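Local structure of odorant Binding Protein from Varroa destructor, form P2<1> (Varroa destructor, 7NZA) at residues E117-D121 / Y122-V126; C68-A72 / E73-D77; M133-N136 / I137-C141; I16-G19 / K20-L24. The protein probably binds and carries small odorant or other semiochemical molecules in an internal cavity. All coordinates share one frame; numbering follows the deposited sequence. Where two conformers were deposited one is given.

How the interactions relate
Interactions 3 and 4 form one linked region: their centres lie 11 Å apart, and Cys141 SG is joined to Cys21 SG by a 2.0 Å disulfide, which ties the end of helix 122-141 to the turn after strand 16-17. A bound buffer molecule lies about 3 Å from the side chain of Ser138, and one about 4 Å from that of Trp18, which may mark a pocket. Interactions 1 and 2 meet through Val126, whose CG1 lies 4.1 Å from Phe76 CZ. Helix 122-141 carries interaction 3 and part of interaction 1, their centres 20 Å apart. Interactions 2, 3 and 4 touch the second subunit.

Interaction 1: residues E117-D121 / Y122-V126; sequences EKHDD and YINQV. With SO4 (sulfate ion), chain C.
His119 and Asn124 make the tight part of this helix-loop-helix corner: Asn124 CB sits over one face of the imidazole, 3.6 Å from the ring centroid, a CH-pi contact. The opposite face carries Lys118 CG. Gln125 reaches back with an extended chain, and its NE2 donates to His119 O at 2.9 Å with an N-H...O angle of 167°, the acceptor lying almost in the amide plane. Asp121 is the N-cap of the second helix. With CG anti to the backbone N (chi1 -176°), its OD1 accepts from Asn124 N at 3.0 Å through the anti lone pair, and more weakly from Ile123 N; the backbone bond from Gln125 N to Asp121 O closes the first turn.

Away from this packing the corner is open to solvent, with Asp120, Asp121 and Tyr122 exposed, and a sulfate, probably from the crystallisation liquor, is bound on the outer side. His119 ND1 meets its O4 at 2.8 Å almost straight on (174°), while Asp120 N and Asp121 N donate to O1 and O3. A leucine here would probably cost the sulfate the ND1 donor and take the aromatic face from Asn124 CB. Around the corner, which joins helix 98-118 to helix 122-141, His119 also touches Leu128, Ile123 leans on Thr67 of helix 55-72, and Val126 packs against Leu70 of that same helix.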
loop_
_atom_site.group_PDB
_atom_site.type_symbol
_atom_site.label_atom_id
_atom_site.label_comp_id
_atom_site.label_asym_id
_atom_site.label_seq_id
_atom_site.Cartn_x
_atom_site.Cartn_y
_atom_site.Cartn_z
ATOM N N GLU A 117 -2.644 2.509 -30.006
ATOM C CA GLU A 117 -3.622 3.153 -30.933
ATOM C C GLU A 117 -4.298 4.345 -30.253
ATOM O O GLU A 117 -4.599 5.325 -30.990
ATOM C CB GLU A 117 -4.628 2.126 -31.402
ATOM C CG GLU A 117 -3.970 1.079 -32.255
ATOM C CD GLU A 117 -4.930 0.211 -33.043
ATOM O OE1 GLU A 117 -6.137 0.181 -32.716
ATOM O OE2 GLU A 117 -4.443 -0.479 -33.947
ATOM N N LYS A 118 -4.487 4.368 -28.935
ATOM C CA LYS A 118 -5.237 5.447 -28.265
ATOM C C LYS A 118 -4.305 6.635 -28.088
ATOM O O LYS A 118 -4.785 7.800 -28.081
ATOM C CB LYS A 118 -5.748 4.960 -26.908
ATOM C CG LYS A 118 -6.357 6.046 -26.040
ATOM C CD LYS A 118 -7.758 6.302 -26.395
ATOM C CE LYS A 118 -8.469 7.113 -25.344
ATOM N NZ LYS A 118 -9.555 7.879 -25.986
ATOM N N HIS A 119 -3.045 6.408 -27.730
ATOM C CA HIS A 119 -2.153 7.499 -27.310
ATOM C C HIS A 119 -0.899 7.554 -28.172
ATOM O O HIS A 119 -0.281 6.509 -28.398
ATOM C CB HIS A 119 -1.798 7.272 -25.853
ATOM C CG HIS A 119 -2.948 7.383 -24.905
ATOM N ND1 HIS A 119 -3.706 8.556 -24.740
ATOM C CD2 HIS A 119 -3.492 6.498 -24.056
ATOM C CE1 HIS A 119 -4.593 8.349 -23.804
ATOM N NE2 HIS A 119 -4.515 7.113 -23.384
ATOM N N ASP A 120 -0.507 8.746 -28.577
ATOM C CA ASP A 120 0.825 9.011 -29.165
ATOM C C ASP A 120 1.820 9.392 -28.062
ATOM O O ASP A 120 2.994 9.174 -28.301
ATOM C CB ASP A 120 0.698 10.140 -30.204
ATOM C CG ASP A 120 -0.099 9.707 -31.442
ATOM O OD1 ASP A 120 -0.146 8.497 -31.759
ATOM O OD2 ASP A 120 -0.658 10.590 -32.084
ATOM N N ASP A 121 1.372 9.894 -26.930
ATOM C CA ASP A 121 2.251 10.230 -25.800
ATOM C C ASP A 121 2.755 8.922 -25.168
ATOM O O ASP A 121 1.921 8.131 -24.732
ATOM C CB ASP A 121 1.542 11.150 -24.820
ATOM C CG ASP A 121 2.499 11.535 -23.741
ATOM O OD1 ASP A 121 2.618 10.756 -22.837
ATOM O OD2 ASP A 121 3.292 12.497 -23.908
ATOM N N TYR A 122 4.055 8.769 -25.059
ATOM C CA TYR A 122 4.681 7.512 -24.602
ATOM C C TYR A 122 4.359 7.247 -23.144
ATOM O O TYR A 122 4.291 6.076 -22.735
ATOM C CB TYR A 122 6.184 7.541 -24.833
ATOM C CG TYR A 122 6.542 7.594 -26.300
ATOM C CD1 TYR A 122 5.904 6.831 -27.259
ATOM C CD2 TYR A 122 7.598 8.388 -26.704
ATOM C CE1 TYR A 122 6.213 6.952 -28.614
ATOM C CE2 TYR A 122 7.939 8.505 -28.039
ATOM C CZ TYR A 122 7.306 7.727 -28.979
ATOM O OH TYR A 122 7.668 7.839 -30.302
ATOM N N ILE A 123 4.163 8.293 -22.330
ATOM C CA ILE A 123 3.767 8.130 -20.912
ATOM C C ILE A 123 2.304 7.693 -20.836
ATOM O O ILE A 123 1.967 6.759 -20.118
ATOM C CB ILE A 123 4.107 9.376 -20.080
ATOM C CG1 ILE A 123 5.622 9.472 -19.876
ATOM C CG2 ILE A 123 3.362 9.397 -18.754
ATOM C CD1 ILE A 123 6.018 10.810 -19.251
ATOM N N ASN A 124 1.418 8.312 -21.615
ATOM C CA ASN A 124 0.016 7.881 -21.639
ATOM C C ASN A 124 -0.055 6.424 -22.097
ATOM O O ASN A 124 -0.873 5.703 -21.595
ATOM C CB ASN A 124 -0.835 8.787 -22.525
ATOM C CG ASN A 124 -1.098 10.156 -21.955
ATOM O OD1 ASN A 124 -0.897 10.433 -20.761
ATOM N ND2 ASN A 124 -1.446 11.084 -22.847
ATOM N N GLN A 125 0.777 6.027 -23.057
ATOM C CA GLN A 125 0.760 4.628 -23.529
ATOM C C GLN A 125 1.041 3.675 -22.342
ATOM O O GLN A 125 0.330 2.700 -22.141
ATOM C CB GLN A 125 1.784 4.357 -24.596
ATOM C CG GLN A 125 1.446 5.008 -25.920
ATOM C CD GLN A 125 2.508 4.768 -26.950
ATOM O OE1 GLN A 125 3.560 4.186 -26.690
ATOM N NE2 GLN A 125 2.243 5.133 -28.196
ATOM N N VAL A 126 2.076 3.929 -21.569
ATOM C CA VAL A 126 2.438 2.983 -20.496
ATOM C C VAL A 126 1.363 3.059 -19.418
ATOM O O VAL A 126 0.967 2.014 -18.842
ATOM C CB VAL A 126 3.877 3.151 -19.925
ATOM C CG1 VAL A 126 4.212 4.504 -19.407
ATOM C CG2 VAL A 126 4.130 2.043 -18.910
HETATM S S SO4 C . -2.245 11.296 -26.533
HETATM O O1 SO4 C . -1.957 11.039 -27.920
HETATM O O2 SO4 C . -2.038 12.680 -26.176
HETATM O O3 SO4 C . -1.328 10.446 -25.753
HETATM O O4 SO4 C . -3.559 10.935 -26.194
#

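Interaction 2: residues C68-A72 / E73-D77; sequences CALKA and EGWFD
The Phe76 ring turns its edge to the helix backbone, with Lys71 N near its plane, while Leu70 CB approaches obliquely to within 3.5 Å of Phe76 CE2. At the edge of the Trp75 indole, also in plane, lies Leu70 O; Leu70 CD2 stands off-centre over the five-membered ring, 4.2 Å from its centroid and 30° off the normal. Leu70 CD2 is also 3.8 Å from Trp75 CB, and Leu70 is thus shared by two aromatic residues. With CG anti to its own carbonyl carbon (chi1 -64°), Phe76 swings its ring back toward the last helical turn. An alanine in place of this phenylalanine is likely to leave Leu70 CB without its aromatic neighbour and to open a gap beside Val126 of helix 122-141. Water 1 bridges the backbone, donating to Lys71 O and accepting from Phe76 N. Trp75 additionally forms a cation-pi contact with Arg86, and Ser7 of the second subunit packs on both Leu70 and Trp75. The backbone bonds, Trp75 N to Leu70 O at 3.0 Å and Gly74 N to Lys71 O at 3.0 Å, together with the positive phi of Gly74 (89°), define a Schellman motif that terminates helix 55-72.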
loop_
_atom_site.group_PDB
_atom_site.type_symbol
_atom_site.label_atom_id
_atom_site.label_comp_id
_atom_site.label_asym_id
_atom_site.label_seq_id
_atom_site.Cartn_x
_atom_site.Cartn_y
_atom_site.Cartn_z
ATOM N N CYS A 68 9.179 8.375 -13.021
ATOM C CA CYS A 68 10.533 8.334 -12.458
ATOM C C CYS A 68 10.936 6.898 -12.162
ATOM O O CYS A 68 12.026 6.472 -12.494
ATOM C CB CYS A 68 10.587 9.181 -11.200
ATOM S SG CYS A 68 12.179 9.125 -10.337
ATOM N N ALA A 69 10.071 6.154 -11.494
ATOM C CA ALA A 69 10.448 4.782 -11.141
ATOM C C ALA A 69 10.619 3.931 -12.354
ATOM O O ALA A 69 11.616 3.138 -12.444
ATOM C CB ALA A 69 9.427 4.215 -10.218
ATOM N N LEU A 70 9.784 4.045 -13.362
ATOM C CA LEU A 70 9.958 3.283 -14.616
ATOM C C LEU A 70 11.253 3.718 -15.282
ATOM O O LEU A 70 11.990 2.817 -15.759
ATOM C CB LEU A 70 8.777 3.560 -15.538
ATOM C CG LEU A 70 7.460 2.857 -15.174
ATOM C CD1 LEU A 70 6.302 3.546 -15.819
ATOM C CD2 LEU A 70 7.488 1.439 -15.686
ATOM N N LYS A 71 11.544 5.000 -15.384
ATOM C CA LYS A 71 12.760 5.483 -16.086
ATOM C C LYS A 71 13.982 4.961 -15.322
ATOM O O LYS A 71 14.940 4.472 -16.000
ATOM C CB LYS A 71 12.766 6.999 -16.254
ATOM C CG LYS A 71 13.963 7.640 -17.007
ATOM C CD LYS A 71 13.824 7.709 -18.526
ATOM C CE LYS A 71 15.059 7.933 -19.395
ATOM N NZ LYS A 71 15.643 9.300 -19.299
ATOM N N ALA A 72 14.011 5.057 -14.007
ATOM C CA ALA A 72 15.185 4.707 -13.205
ATOM C C ALA A 72 15.453 3.242 -13.384
ATOM O O ALA A 72 16.620 2.855 -13.322
ATOM C CB ALA A 72 14.954 5.060 -11.777
ATOM N N GLU A 73 14.429 2.442 -13.540
ATOM C CA GLU A 73 14.637 0.996 -13.674
ATOM C C GLU A 73 14.724 0.562 -15.139
ATOM O O GLU A 73 14.695 -0.693 -15.383
ATOM C CB GLU A 73 13.503 0.268 -12.964
ATOM C CG GLU A 73 13.505 0.440 -11.439
ATOM C CD GLU A 73 14.391 -0.542 -10.708
ATOM O OE1 GLU A 73 13.949 -1.167 -9.676
ATOM O OE2 GLU A 73 15.509 -0.721 -11.177
ATOM N N GLY A 74 14.891 1.457 -16.082
ATOM C CA GLY A 74 15.263 1.016 -17.438
ATOM C C GLY A 74 14.105 0.711 -18.352
ATOM O O GLY A 74 14.308 -0.046 -19.318
ATOM N N TRP A 75 12.898 1.156 -18.050
ATOM C CA TRP A 75 11.688 0.753 -18.822
ATOM C C TRP A 75 11.443 1.576 -20.069
ATOM O O TRP A 75 10.484 1.206 -20.776
ATOM C CB TRP A 75 10.461 0.676 -17.916
ATOM C CG TRP A 75 10.528 -0.464 -16.982
ATOM C CD1 TRP A 75 11.007 -0.516 -15.707
ATOM C CD2 TRP A 75 10.085 -1.779 -17.312
ATOM N NE1 TRP A 75 10.853 -1.776 -15.210
ATOM C CE2 TRP A 75 10.287 -2.568 -16.176
ATOM C CE3 TRP A 75 9.542 -2.356 -18.464
ATOM C CZ2 TRP A 75 10.026 -3.911 -16.150
ATOM C CZ3 TRP A 75 9.235 -3.685 -18.417
ATOM C CH2 TRP A 75 9.464 -4.453 -17.282
ATOM N N PHE A 76 12.231 2.532 -20.440
ATOM C CA PHE A 76 12.054 3.332 -21.675
ATOM C C PHE A 76 13.296 3.178 -22.517
ATOM O O PHE A 76 14.424 3.268 -22.019
ATOM C CB PHE A 76 11.760 4.777 -21.363
ATOM C CG PHE A 76 10.470 4.976 -20.636
ATOM C CD1 PHE A 76 9.263 5.004 -21.272
ATOM C CD2 PHE A 76 10.490 5.155 -19.260
ATOM C CE1 PHE A 76 8.109 5.226 -20.548
ATOM C CE2 PHE A 76 9.331 5.336 -18.545
ATOM C CZ PHE A 76 8.146 5.469 -19.202
ATOM N N ASP A 77 13.082 3.056 -23.828
ATOM C CA ASP A 77 14.225 2.941 -24.760
ATOM C C ASP A 77 14.778 4.309 -25.127
ATOM O O ASP A 77 14.309 5.310 -24.604
ATOM C CB ASP A 77 13.756 2.151 -25.953
ATOM C CG ASP A 77 12.817 2.817 -26.920
ATOM O OD1 ASP A 77 12.647 4.047 -26.872
ATOM O OD2 ASP A 77 12.332 2.085 -27.793
HETATM O O HOH W 1 14.422 3.943 -18.893
#

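Interaction 3: residues M133-N136 / I137-C141; sequences MDYN and ISQIC
The last two turns of helix 122-141 hold this contact, in which Ser138 folds its hydroxyl back onto the backbone of Asp134. Asp134 O accepts twice, from Ser138 OG at 2.7 Å and from Ser138 N at 3.1 Å, the two donors reaching it from opposite faces of the carbonyl plane. The hydroxyl is placed there by a chi1 of -64°, which sets OG beside its own backbone N and anti to the carbonyl carbon. A bound buffer molecule, probably from the crystallisation liquor, lies about 3 Å from the Ser138 side chain and may mark a pocket. The carboxylate of Asp134 turns elsewhere: its OD1 makes a salt bridge with Lys12 NZ of the second subunit.

One turn later, Gln139 CG stands over the Tyr135 ring, 4.0 Å from its centroid and 19° off the normal, a CH-pi contact; the Gln139 amide plane is tilted 26° from the ring, with NE2 3.7 Å from Tyr135 CE1. These are i to i+4 neighbours of a regular alpha-helix, as the backbone bonds Ile137 N to Met133 O and Ile140 N to Asn136 O confirm. On another side Met133 CE and Ile137 CD1 pack 4.1 Å apart. There Met133 also leans on His108 and Cys111 of helix 98-118, and Thr9 of the second subunit packs on Ile137. Asn136 ND2 donates back to Cys132 O.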
loop_
_atom_site.group_PDB
_atom_site.type_symbol
_atom_site.label_atom_id
_atom_site.label_comp_id
_atom_site.label_asym_id
_atom_site.label_seq_id
_atom_site.Cartn_x
_atom_site.Cartn_y
_atom_site.Cartn_z
ATOM N N MET A 133 -3.523 -4.034 -18.148
ATOM C CA MET A 133 -2.972 -5.346 -17.673
ATOM C C MET A 133 -3.419 -5.588 -16.228
ATOM O O MET A 133 -3.701 -6.723 -15.862
ATOM C CB MET A 133 -1.463 -5.365 -17.793
ATOM C CG MET A 133 -1.064 -5.447 -19.256
ATOM S SD MET A 133 -1.643 -6.941 -20.106
ATOM C CE MET A 133 -0.435 -8.156 -19.576
ATOM N N ASP A 134 -3.500 -4.557 -15.400
ATOM C CA ASP A 134 -3.967 -4.761 -13.987
ATOM C C ASP A 134 -5.344 -5.387 -14.029
ATOM O O ASP A 134 -5.596 -6.401 -13.352
ATOM C CB ASP A 134 -3.923 -3.452 -13.241
ATOM C CG ASP A 134 -4.118 -3.560 -11.751
ATOM O OD1 ASP A 134 -3.154 -3.499 -11.028
ATOM O OD2 ASP A 134 -5.244 -3.833 -11.395
ATOM N N TYR A 135 -6.226 -4.822 -14.836
ATOM C CA TYR A 135 -7.594 -5.310 -14.961
ATOM C C TYR A 135 -7.659 -6.694 -15.561
ATOM O O TYR A 135 -8.241 -7.601 -15.009
ATOM C CB TYR A 135 -8.404 -4.318 -15.799
ATOM C CG TYR A 135 -9.791 -4.787 -16.011
ATOM C CD1 TYR A 135 -10.675 -4.956 -14.962
ATOM C CD2 TYR A 135 -10.185 -5.187 -17.253
ATOM C CE1 TYR A 135 -11.961 -5.458 -15.169
ATOM C CE2 TYR A 135 -11.509 -5.558 -17.501
ATOM C CZ TYR A 135 -12.366 -5.737 -16.446
ATOM O OH TYR A 135 -13.654 -6.174 -16.703
ATOM N N ASN A 136 -6.996 -6.892 -16.697
ATOM C CA ASN A 136 -7.083 -8.195 -17.385
ATOM C C ASN A 136 -6.370 -9.308 -16.652
ATOM O O ASN A 136 -6.927 -10.410 -16.589
ATOM C CB ASN A 136 -6.563 -8.105 -18.808
ATOM C CG ASN A 136 -7.571 -7.482 -19.735
ATOM O OD1 ASN A 136 -8.552 -8.156 -20.065
ATOM N ND2 ASN A 136 -7.409 -6.228 -20.075
ATOM N N ILE A 137 -5.232 -9.084 -16.078
ATOM C CA ILE A 137 -4.547 -10.107 -15.263
ATOM C C ILE A 137 -5.445 -10.472 -14.114
ATOM O O ILE A 137 -5.607 -11.631 -13.728
ATOM C CB ILE A 137 -3.160 -9.688 -14.835
ATOM C CG1 ILE A 137 -2.205 -9.557 -16.016
ATOM C CG2 ILE A 137 -2.628 -10.712 -13.824
ATOM C CD1 ILE A 137 -0.883 -9.001 -15.633
ATOM N N SER A 138 -6.061 -9.470 -13.455
ATOM C CA SER A 138 -6.949 -9.721 -12.290
ATOM C C SER A 138 -8.100 -10.632 -12.694
ATOM O O SER A 138 -8.487 -11.564 -11.940
ATOM C CB SER A 138 -7.459 -8.450 -11.640
ATOM O OG SER A 138 -6.422 -7.711 -11.108
ATOM N N GLN A 139 -8.689 -10.343 -13.845
ATOM C CA GLN A 139 -9.809 -11.163 -14.339
ATOM C C GLN A 139 -9.370 -12.585 -14.644
ATOM O O GLN A 139 -10.039 -13.511 -14.240
ATOM C CB GLN A 139 -10.430 -10.567 -15.612
ATOM C CG GLN A 139 -11.093 -9.232 -15.424
ATOM C CD GLN A 139 -12.374 -9.413 -14.652
ATOM O OE1 GLN A 139 -13.250 -10.180 -15.044
ATOM N NE2 GLN A 139 -12.510 -8.709 -13.557
ATOM N N ILE A 140 -8.280 -12.769 -15.355
ATOM C CA ILE A 140 -7.804 -14.107 -15.761
ATOM C C ILE A 140 -7.467 -14.912 -14.525
ATOM O O ILE A 140 -7.776 -16.111 -14.411
ATOM C CB ILE A 140 -6.621 -13.975 -16.698
ATOM C CG1 ILE A 140 -7.055 -13.413 -18.042
ATOM C CG2 ILE A 140 -5.851 -15.305 -16.782
ATOM C CD1 ILE A 140 -5.947 -12.833 -18.865
ATOM N N CYS A 141 -6.848 -14.278 -13.555
ATOM C CA CYS A 141 -6.274 -14.994 -12.389
ATOM C C CYS A 141 -7.304 -15.163 -11.274
ATOM O O CYS A 141 -7.045 -15.918 -10.354
ATOM C CB CYS A 141 -5.096 -14.199 -11.874
ATOM S SG CYS A 141 -3.663 -14.219 -12.971
#

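Interaction 4: residues I16-G19 / K20-L24; sequences IEWG and KCEQL
Trp18 brings the CZ3 corner of its indole against the backbone and CB of Leu24, with CZ3 3.7 Å from Leu24 CB and equally near Leu24 O, which approaches the ring obliquely. One face of the indole is covered by Ile16 CG2, 3.5 Å above the plane and offset toward the rim. At the near end of the side chain, Trp18 CB meets the carboxylate carbon of Glu22, CD, at 3.7 Å, the carboxylate plane standing 57° from the ring. Glu22 gets back there because its chain bends at chi2 (-74°). Two waters bridge OE2 to the backbone: water 2 donates to it and accepts from Trp18 N, and water 3 donates both to it and to Gly19 O, at 2.7 Å each.

The backbone between is a type II' beta turn from Trp18 to Cys21, closed by Cys21 N to Trp18 O at 2.9 Å. Gly19 takes the positive phi (61°) of its first corner, where a CB would clash with Lys20 N. Strand 16-17, paired antiparallel with strand 144-145, leads into this turn, and a short 3-10 segment follows it. Cys21 is bonded to Cys141 by a disulfide and packs on Val100 of helix 98-118; Glu17 OE1 accepts from Leu47 N of the second subunit.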
loop_
_atom_site.group_PDB
_atom_site.type_symbol
_atom_site.label_atom_id
_atom_site.label_comp_id
_atom_site.label_asym_id
_atom_site.label_seq_id
_atom_site.Cartn_x
_atom_site.Cartn_y
_atom_site.Cartn_z
ATOM N N ILE A 16 -4.284 -8.880 -0.645
ATOM C CA ILE A 16 -4.551 -9.450 -1.974
ATOM C C ILE A 16 -4.699 -10.945 -1.837
ATOM O O ILE A 16 -3.830 -11.571 -1.191
ATOM C CB ILE A 16 -3.439 -9.112 -2.948
ATOM C CG1 ILE A 16 -3.381 -7.610 -3.076
ATOM C CG2 ILE A 16 -3.704 -9.802 -4.255
ATOM C CD1 ILE A 16 -2.276 -7.160 -4.046
ATOM N N GLU A 17 -5.705 -11.491 -2.481
ATOM C CA GLU A 17 -5.796 -12.914 -2.789
ATOM C C GLU A 17 -5.400 -13.129 -4.237
ATOM O O GLU A 17 -5.965 -12.497 -5.130
ATOM C CB GLU A 17 -7.175 -13.452 -2.503
ATOM C CG GLU A 17 -7.483 -13.451 -1.033
ATOM C CD GLU A 17 -8.698 -14.286 -0.723
ATOM O OE1 GLU A 17 -9.665 -13.749 -0.402
ATOM O OE2 GLU A 17 -8.593 -15.516 -0.653
ATOM N N TRP A 18 -4.449 -13.985 -4.479
ATOM C CA TRP A 18 -3.775 -14.133 -5.762
ATOM C C TRP A 18 -4.473 -15.128 -6.683
ATOM O O TRP A 18 -4.010 -15.264 -7.806
ATOM C CB TRP A 18 -2.313 -14.487 -5.498
ATOM C CG TRP A 18 -1.584 -13.310 -4.908
ATOM C CD1 TRP A 18 -1.380 -13.058 -3.586
ATOM C CD2 TRP A 18 -1.079 -12.172 -5.639
ATOM N NE1 TRP A 18 -0.771 -11.835 -3.450
ATOM C CE2 TRP A 18 -0.592 -11.266 -4.668
ATOM C CE3 TRP A 18 -0.995 -11.836 -6.980
ATOM C CZ2 TRP A 18 0.010 -10.058 -5.052
ATOM C CZ3 TRP A 18 -0.413 -10.658 -7.326
ATOM C CH2 TRP A 18 0.075 -9.774 -6.368
ATOM N N GLY A 19 -5.508 -15.813 -6.207
ATOM C CA GLY A 19 -6.259 -16.692 -7.106
ATOM C C GLY A 19 -5.386 -17.796 -7.689
ATOM O O GLY A 19 -4.647 -18.499 -7.010
ATOM N N LYS A 20 -5.388 -17.877 -8.993
ATOM C CA LYS A 20 -4.654 -18.845 -9.853
ATOM C C LYS A 20 -3.218 -18.399 -10.089
ATOM O O LYS A 20 -2.516 -19.040 -10.913
ATOM C CB LYS A 20 -5.386 -19.096 -11.188
ATOM C CG LYS A 20 -6.806 -19.616 -11.027
ATOM C CD LYS A 20 -7.532 -19.970 -12.328
ATOM C CE LYS A 20 -7.251 -18.994 -13.452
ATOM N NZ LYS A 20 -8.067 -19.267 -14.661
ATOM N N CYS A 21 -2.788 -17.254 -9.532
ATOM C CA CYS A 21 -1.555 -16.579 -9.965
ATOM C C CYS A 21 -0.694 -16.151 -8.773
ATOM O O CYS A 21 -0.227 -15.044 -8.747
ATOM C CB CYS A 21 -1.960 -15.398 -10.838
ATOM S SG CYS A 21 -2.784 -15.932 -12.347
ATOM N N GLU A 22 -0.449 -17.073 -7.848
ATOM C CA GLU A 22 0.426 -16.832 -6.692
ATOM C C GLU A 22 1.809 -16.415 -7.177
ATOM O O GLU A 22 2.480 -15.644 -6.456
ATOM C CB GLU A 22 0.488 -18.083 -5.830
ATOM C CG GLU A 22 -0.758 -18.339 -5.017
ATOM C CD GLU A 22 -0.987 -17.444 -3.796
ATOM O OE1 GLU A 22 -0.052 -16.772 -3.316
ATOM O OE2 GLU A 22 -2.126 -17.485 -3.287
ATOM N N GLN A 23 2.227 -16.827 -8.362
ATOM C CA GLN A 23 3.570 -16.469 -8.887
ATOM C C GLN A 23 3.718 -14.967 -9.063
ATOM O O GLN A 23 4.831 -14.488 -9.230
ATOM C CB GLN A 23 3.817 -17.143 -10.237
ATOM C CG GLN A 23 3.885 -18.672 -10.148
ATOM C CD GLN A 23 2.541 -19.322 -10.216
ATOM O OE1 GLN A 23 1.451 -18.737 -10.256
ATOM N NE2 GLN A 23 2.603 -20.659 -10.284
ATOM N N LEU A 24 2.624 -14.214 -9.132
ATOM C CA LEU A 24 2.748 -12.751 -9.377
ATOM C C LEU A 24 2.984 -11.955 -8.092
ATOM O O LEU A 24 3.171 -10.745 -8.176
ATOM C CB LEU A 24 1.500 -12.264 -10.105
ATOM C CG LEU A 24 1.270 -12.878 -11.482
ATOM C CD1 LEU A 24 0.052 -12.256 -12.185
ATOM C CD2 LEU A 24 2.495 -12.752 -12.369
HETATM O O HOH W 2 -3.588 -15.624 -2.214
HETATM O O HOH W 3 -4.242 -18.862 -4.341
#